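Local coordinates for protein beta-lactamase Rm3 (Uncultured bacterium, PDB 5IQK) that probably hydrolyses the beta-lactam ring of antibiotics as a zinc-dependent subclass B3 metallo-beta-lactamase, an enzyme class that confers antibiotic resistance, at residues 47-50 and 51-54; 204-207 and 208-211; 262-265 and 266-270. All coordinates share one frame; numbering follows the deposited sequence.

The three contacts follow one another along the chain. Interaction 1 runs from the loop after strand 42-45 of the seven-stranded sheet into the start of helix 53-62. Interaction 2 covers two turns of helix 200-212, which crosses between strands 171-178 and 218-221 of the five-stranded sheet. Interaction 3 is the end of the C-terminal helix 249-269. Interactions 1 and 2 lie on opposite sides of the chain's centre, with centres about 28 Å apart. Interactions 2 and 3 have centres about 19 Å apart and touch where Arg205 packs on Leu265. The first belongs to one half of the two-sheet metallo-beta-lactamase fold, and the other two lie within two helices packed together on the other side.

Interaction 1: 47-50 and 51-54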
loop_
_atom_site.group_PDB
_atom_site.type_symbol
_atom_site.label_atom_id
_atom_site.label_comp_id
_atom_site.label_asym_id
_atom_site.label_seq_id
_atom_site.Cartn_x
_atom_site.Cartn_y
_atom_site.Cartn_z
ATOM N N GLY A 47 7.297 -0.515 0.611
ATOM C CA GLY A 47 8.608 -1.062 0.910
ATOM C C GLY A 47 8.633 -2.179 1.943
ATOM O O GLY A 47 9.704 -2.686 2.291
ATOM N N GLY A 48 7.459 -2.578 2.423
ATOM C CA GLY A 48 7.362 -3.683 3.371
ATOM C C GLY A 48 8.046 -3.367 4.685
ATOM O O GLY A 48 8.272 -2.196 5.001
ATOM N N LEU A 49 8.346 -4.415 5.448
ATOM C CA LEU A 49 9.128 -4.313 6.678
ATOM C C LEU A 49 10.579 -3.997 6.333
ATOM O O LEU A 49 10.970 -4.131 5.177
ATOM C CB LEU A 49 9.052 -5.624 7.464
ATOM C CG LEU A 49 7.695 -5.992 8.055
ATOM C CD1 LEU A 49 7.620 -7.507 8.317
ATOM C CD2 LEU A 49 7.429 -5.230 9.366
ATOM N N PRO A 50 11.384 -3.587 7.326
ATOM C CA PRO A 50 12.806 -3.376 7.035
ATOM C C PRO A 50 13.431 -4.599 6.392
ATOM O O PRO A 50 14.221 -4.446 5.461
ATOM C CB PRO A 50 13.410 -3.105 8.410
ATOM C CG PRO A 50 12.273 -2.475 9.173
ATOM C CD PRO A 50 11.052 -3.220 8.717
ATOM N N GLU A 51 13.058 -5.788 6.862
ATOM C CA GLU A 51 13.595 -7.021 6.303
ATOM C C GLU A 51 12.912 -7.415 4.983
ATOM O O GLU A 51 13.259 -8.442 4.377
ATOM C CB GLU A 51 13.492 -8.163 7.333
ATOM C CG GLU A 51 12.068 -8.512 7.769
ATOM C CD GLU A 51 11.600 -7.764 9.016
ATOM O OE1 GLU A 51 11.949 -6.572 9.199
ATOM O OE2 GLU A 51 10.867 -8.376 9.821
ATOM N N SER A 52 11.972 -6.600 4.517
ATOM C CA SER A 52 11.358 -6.841 3.217
ATOM C C SER A 52 12.171 -6.270 2.074
ATOM O O SER A 52 12.074 -6.762 0.958
ATOM C CB SER A 52 9.954 -6.253 3.145
ATOM O OG SER A 52 9.106 -6.852 4.096
ATOM N N ALA A 53 12.956 -5.231 2.344
ATOM C CA ALA A 53 13.673 -4.527 1.287
ATOM C C ALA A 53 14.562 -5.446 0.429
ATOM O O ALA A 53 14.506 -5.367 -0.796
ATOM C CB ALA A 53 14.499 -3.381 1.879
ATOM N N PRO A 54 15.361 -6.340 1.055
ATOM C CA PRO A 54 16.151 -7.214 0.176
ATOM C C PRO A 54 15.307 -8.160 -0.672
ATOM O O PRO A 54 15.739 -8.563 -1.756
ATOM C CB PRO A 54 17.030 -8.014 1.149
ATOM C CG PRO A 54 16.955 -7.304 2.444
ATOM C CD PRO A 54 15.693 -6.536 2.477
#
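Ser52 folds back on Leu49, and this is the close-packed part of the turn. Ser52 CB lies 3.1 Å from Leu49 O. Its OG lies anti to its own carbonyl carbon (chi1 -62°), which brings Ser52 OG to Leu49 N at 2.9 Å. That hydrogen bond is weak, with an N-H...O angle of 128°. The return bond, Ser52 N to Leu49 O, is shorter at 2.7 Å, and its donor stands above the carbonyl plane. Ser52 OG also bonds to Asn11 OD1, so this buried hydroxyl is held from two residues. Gly48 CA is 3.7 Å from Ser52 CB. A weak bond from Ala53 N to Pro50 O leads into helix 53-62.

The outer side is looser and holds the exposed Glu51. Its chain bends at chi2 (-92°) and brings the carboxylate back over the loop. Glu51 OE1 rests 3.5 Å from Leu49 CB and equally near Pro50 CD. Glu51 OE2 lies 3.7 Å from Leu49 CD1.

The loop links strand 42-45 to helix 53-62 near a zinc site: Leu49 touches Asp81, and Gly47 shares a backbone hydrogen bond with His82, two ligands of the same zinc. The chemistry implies a turn held mainly by backbone polar groups and one serine hydroxyl, with the Glu51 carboxylate only in van der Waals contact with the carbons of Leu49 and Pro50.

Interaction 2: 204-207 and 208-211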
loop_
_atom_site.group_PDB
_atom_site.type_symbol
_atom_site.label_atom_id
_atom_site.label_comp_id
_atom_site.label_asym_id
_atom_site.label_seq_id
_atom_site.Cartn_x
_atom_site.Cartn_y
_atom_site.Cartn_z
ATOM N N LEU A 204 -12.455 7.453 8.034
ATOM C CA LEU A 204 -12.842 6.137 7.523
ATOM C C LEU A 204 -14.062 6.217 6.611
ATOM O O LEU A 204 -14.056 5.626 5.531
ATOM C CB LEU A 204 -13.113 5.163 8.675
ATOM C CG LEU A 204 -11.919 4.511 9.383
ATOM C CD1 LEU A 204 -12.370 3.841 10.673
ATOM C CD2 LEU A 204 -11.222 3.497 8.475
ATOM N N ARG A 205 -15.097 6.946 7.028
ATOM C CA ARG A 205 -16.297 7.064 6.208
ATOM C C ARG A 205 -16.018 7.715 4.860
ATOM O O ARG A 205 -16.547 7.283 3.841
ATOM C CB ARG A 205 -17.400 7.862 6.921
ATOM C CG ARG A 205 -17.795 7.339 8.288
ATOM C CD ARG A 205 -18.586 6.053 8.163
ATOM N NE ARG A 205 -19.026 5.545 9.458
ATOM C CZ ARG A 205 -19.432 4.297 9.658
ATOM N NH1 ARG A 205 -19.446 3.440 8.641
ATOM N NH2 ARG A 205 -19.813 3.904 10.868
ATOM N N HIS A 206 -15.204 8.766 4.856
ATOM C CA HIS A 206 -14.926 9.475 3.620
ATOM C C HIS A 206 -14.017 8.610 2.724
ATOM O O HIS A 206 -14.119 8.667 1.493
ATOM C CB HIS A 206 -14.325 10.859 3.901
ATOM C CG HIS A 206 -14.186 11.721 2.680
ATOM N ND1 HIS A 206 -15.239 12.447 2.166
ATOM C CD2 HIS A 206 -13.119 11.999 1.892
ATOM C CE1 HIS A 206 -14.833 13.112 1.098
ATOM N NE2 HIS A 206 -13.549 12.866 0.918
ATOM N N SER A 207 -13.114 7.850 3.338
ATOM C CA SER A 207 -12.252 6.915 2.596
ATOM C C SER A 207 -13.081 5.810 1.950
ATOM O O SER A 207 -12.840 5.452 0.798
ATOM C CB SER A 207 -11.177 6.303 3.505
ATOM O OG SER A 207 -10.227 7.293 3.856
ATOM N N PHE A 208 -14.049 5.271 2.691
ATOM C CA PHE A 208 -15.007 4.306 2.132
ATOM C C PHE A 208 -15.680 4.870 0.873
ATOM O O PHE A 208 -15.811 4.181 -0.143
ATOM C CB PHE A 208 -16.080 3.924 3.159
ATOM C CG PHE A 208 -15.560 3.174 4.369
ATOM C CD1 PHE A 208 -14.318 2.561 4.370
ATOM C CD2 PHE A 208 -16.348 3.074 5.504
ATOM C CE1 PHE A 208 -13.859 1.873 5.492
ATOM C CE2 PHE A 208 -15.905 2.385 6.622
ATOM C CZ PHE A 208 -14.660 1.781 6.624
ATOM N N GLU A 209 -16.112 6.127 0.951
ATOM C CA GLU A 209 -16.754 6.804 -0.162
ATOM C C GLU A 209 -15.797 6.962 -1.340
ATOM O O GLU A 209 -16.172 6.759 -2.488
ATOM C CB GLU A 209 -17.229 8.185 0.281
ATOM C CG GLU A 209 -18.340 8.188 1.311
ATOM C CD GLU A 209 -18.474 9.531 1.998
ATOM O OE1 GLU A 209 -17.776 10.474 1.581
ATOM O OE2 GLU A 209 -19.307 9.652 2.920
ATOM N N THR A 210 -14.560 7.344 -1.033
ATOM C CA THR A 210 -13.545 7.593 -2.050
ATOM C C THR A 210 -13.201 6.325 -2.815
ATOM O O THR A 210 -13.216 6.298 -4.049
ATOM C CB THR A 210 -12.254 8.149 -1.422
ATOM O OG1 THR A 210 -12.500 9.464 -0.913
ATOM C CG2 THR A 210 -11.135 8.217 -2.458
ATOM N N LEU A 211 -12.903 5.272 -2.072
ATOM C CA LEU A 211 -12.441 4.044 -2.691
ATOM C C LEU A 211 -13.545 3.353 -3.479
ATOM O O LEU A 211 -13.285 2.810 -4.560
ATOM C CB LEU A 211 -11.855 3.098 -1.639
ATOM C CG LEU A 211 -10.429 3.418 -1.168
ATOM C CD1 LEU A 211 -10.070 2.615 0.070
ATOM C CD2 LEU A 211 -9.429 3.123 -2.295
#
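The Phe208 side chain leaves the helix with CG anti to its carbonyl carbon (chi1 -65°), and this lays the ring over Leu204 O. The oxygen sits 3.1 Å above the ring plane, offset toward the rim. The same Leu204 O accepts Phe208 N at 2.9 Å. Phe208 CZ also meets Leu204 CB at 4.2 Å, an apolar contact. Arg205 NH1 approaches Phe208 CE2 obliquely, at 4.2 Å.

His206 has CG anti to its backbone N (chi1 -172°), which turns the imidazole toward the next turn of the helix. There it meets Glu209 at about a right angle, the ring and carboxylate planes 69° apart. His206 ND1 and Glu209 OE1 are 3.3 Å apart.

These residues lie on helix 200-212, the crossover helix of a beta-alpha-beta unit between strands 171-178 and 218-221. Thr210 N bonds to His206 O at 2.9 Å, while Thr210 OG1 lies 3.0 Å from the same oxygen. Ser207 O takes Leu211 N in a nearly straight bond. Ser207 OG is turned from the next turn and is within hydrogen-bonding reach of both Pro153 O, the stronger partner, and Asp203 O, which share its one proton. Phe208 and Leu211 both pack on Val254 of helix 249-269.

Interaction 3: 262-265 and 266-270; sequences DSRL and DQEKQ
The last turns of the C-terminal helix 249-269 carry an i to i+4 salt bridge between Arg264 and Glu268. Arg264 NE donates to Glu268 OE2 at 2.7 Å, with an N-H...O angle of 154°. OE2 receives it on its anti lone pair, away from OE1, and lies at the edge of the guanidinium, near its plane. Arg264 NH2 adds a weak bond to the same Glu268 OE2 at 3.2 Å. Both Arg264 N-H groups go to one oxygen, and the planes are 58° apart, so this is not a coplanar, two-oxygen bridge. The Arg264 chain bends at chi2 (62°), which carries NE along the helix to the glutamate.

Both charged groups have further partners. Glu268 OE2 also accepts Phe191 N, and OE1 bonds to Ser192 OG. Arg264 NH2 bonds to Ser185 OG. The carboxylate is therefore fixed at both oxygens, and these bonds would probably favour its charged form.

Backbone bonds bind the two segments as well. Asp266 N reaches Asp262 O at 3.1 Å, and Glu268 N reaches Arg264 O at 2.9 Å. Lys269 N closes on Leu265 O at 3.1 Å. Among the side chains, Leu265 CD2 comes to 4.1 Å from Glu268 OE1.

On the side of the protein, Leu265 packs on Leu201 and Arg205 of helix 200-212. Arg264, Glu268 and Lys269 meet the loop that holds Lys190, Phe191 and Ser192, between strand 171-178 and that helix.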
loop_
_atom_site.group_PDB
_atom_site.type_symbol
_atom_site.label_atom_id
_atom_site.label_comp_id
_atom_site.label_asym_id
_atom_site.label_seq_id
_atom_site.Cartn_x
_atom_site.Cartn_y
_atom_site.Cartn_z
ATOM N N ASP A 262 -18.213 -1.767 11.596
ATOM C CA ASP A 262 -19.452 -1.936 12.362
ATOM C C ASP A 262 -19.235 -2.812 13.587
ATOM O O ASP A 262 -19.725 -2.507 14.680
ATOM C CB ASP A 262 -20.559 -2.551 11.503
ATOM C CG ASP A 262 -21.060 -1.612 10.425
ATOM O OD1 ASP A 262 -20.922 -0.382 10.592
ATOM O OD2 ASP A 262 -21.609 -2.107 9.415
ATOM N N SER A 263 -18.492 -3.897 13.401
ATOM C CA SER A 263 -18.178 -4.807 14.498
ATOM C C SER A 263 -17.302 -4.138 15.534
ATOM O O SER A 263 -17.488 -4.330 16.736
ATOM C CB SER A 263 -17.474 -6.063 13.985
ATOM O OG SER A 263 -18.357 -6.857 13.227
ATOM N N ARG A 264 -16.320 -3.384 15.053
ATOM C CA ARG A 264 -15.372 -2.705 15.923
ATOM C C ARG A 264 -16.081 -1.677 16.800
ATOM O O ARG A 264 -15.879 -1.647 18.019
ATOM C CB ARG A 264 -14.272 -2.041 15.079
ATOM C CG ARG A 264 -13.353 -1.102 15.849
ATOM C CD ARG A 264 -12.593 -1.820 16.942
ATOM N NE ARG A 264 -11.771 -0.890 17.706
ATOM C CZ ARG A 264 -10.453 -0.958 17.814
ATOM N NH1 ARG A 264 -9.788 -1.943 17.218
ATOM N NH2 ARG A 264 -9.805 -0.045 18.532
ATOM N N LEU A 265 -16.929 -0.857 16.182
ATOM C CA LEU A 265 -17.710 0.142 16.920
ATOM C C LEU A 265 -18.645 -0.497 17.931
ATOM O O LEU A 265 -18.868 0.052 19.008
ATOM C CB LEU A 265 -18.504 1.021 15.954
ATOM C CG LEU A 265 -17.590 1.887 15.085
ATOM C CD1 LEU A 265 -18.390 2.776 14.131
ATOM C CD2 LEU A 265 -16.665 2.714 15.971
ATOM N N ASP A 266 -19.204 -1.652 17.590
ATOM C CA ASP A 266 -20.047 -2.356 18.543
ATOM C C ASP A 266 -19.213 -2.801 19.748
ATOM O O ASP A 266 -19.655 -2.682 20.886
ATOM C CB ASP A 266 -20.747 -3.547 17.888
ATOM C CG ASP A 266 -21.584 -4.335 18.869
ATOM O OD1 ASP A 266 -22.622 -3.808 19.332
ATOM O OD2 ASP A 266 -21.199 -5.480 19.184
ATOM N N GLN A 267 -17.996 -3.276 19.502
ATOM C CA GLN A 267 -17.105 -3.683 20.594
ATOM C C GLN A 267 -16.690 -2.493 21.458
ATOM O O GLN A 267 -16.609 -2.615 22.677
ATOM C CB GLN A 267 -15.866 -4.396 20.035
ATOM C CG GLN A 267 -16.167 -5.760 19.413
ATOM C CD GLN A 267 -15.025 -6.296 18.553
ATOM O OE1 GLN A 267 -13.988 -5.648 18.401
ATOM N NE2 GLN A 267 -15.221 -7.479 17.976
ATOM N N GLU A 268 -16.447 -1.337 20.843
ATOM C CA GLU A 268 -16.018 -0.167 21.606
ATOM C C GLU A 268 -17.137 0.370 22.500
ATOM O O GLU A 268 -16.873 0.952 23.560
ATOM C CB GLU A 268 -15.545 0.945 20.666
ATOM C CG GLU A 268 -14.309 0.574 19.844
ATOM C CD GLU A 268 -13.648 1.766 19.169
ATOM O OE1 GLU A 268 -14.172 2.895 19.264
ATOM O OE2 GLU A 268 -12.587 1.570 18.535
ATOM N N LYS A 269 -18.384 0.185 22.076
ATOM C CA LYS A 269 -19.504 0.792 22.797
ATOM C C LYS A 269 -20.055 -0.070 23.934
ATOM O O LYS A 269 -20.749 0.445 24.812
ATOM C CB LYS A 269 -20.642 1.137 21.829
ATOM C CG LYS A 269 -20.313 2.239 20.820
ATOM C CD LYS A 269 -19.943 3.554 21.497
ATOM C CE LYS A 269 -19.512 4.600 20.474
ATOM N NZ LYS A 269 -19.118 5.893 21.104
ATOM N N GLN A 270 -19.746 -1.365 23.937
ATOM C CA GLN A 270 -20.283 -2.253 24.972
ATOM C C GLN A 270 -19.192 -2.906 25.819
ATOM O O GLN A 270 -18.176 -3.367 25.299
ATOM C CB GLN A 270 -21.178 -3.330 24.341
ATOM C CG GLN A 270 -20.452 -4.367 23.490
ATOM C CD GLN A 270 -21.373 -5.066 22.499
ATOM O OE1 GLN A 270 -22.290 -4.453 21.952
ATOM N NE2 GLN A 270 -21.131 -6.351 22.265
#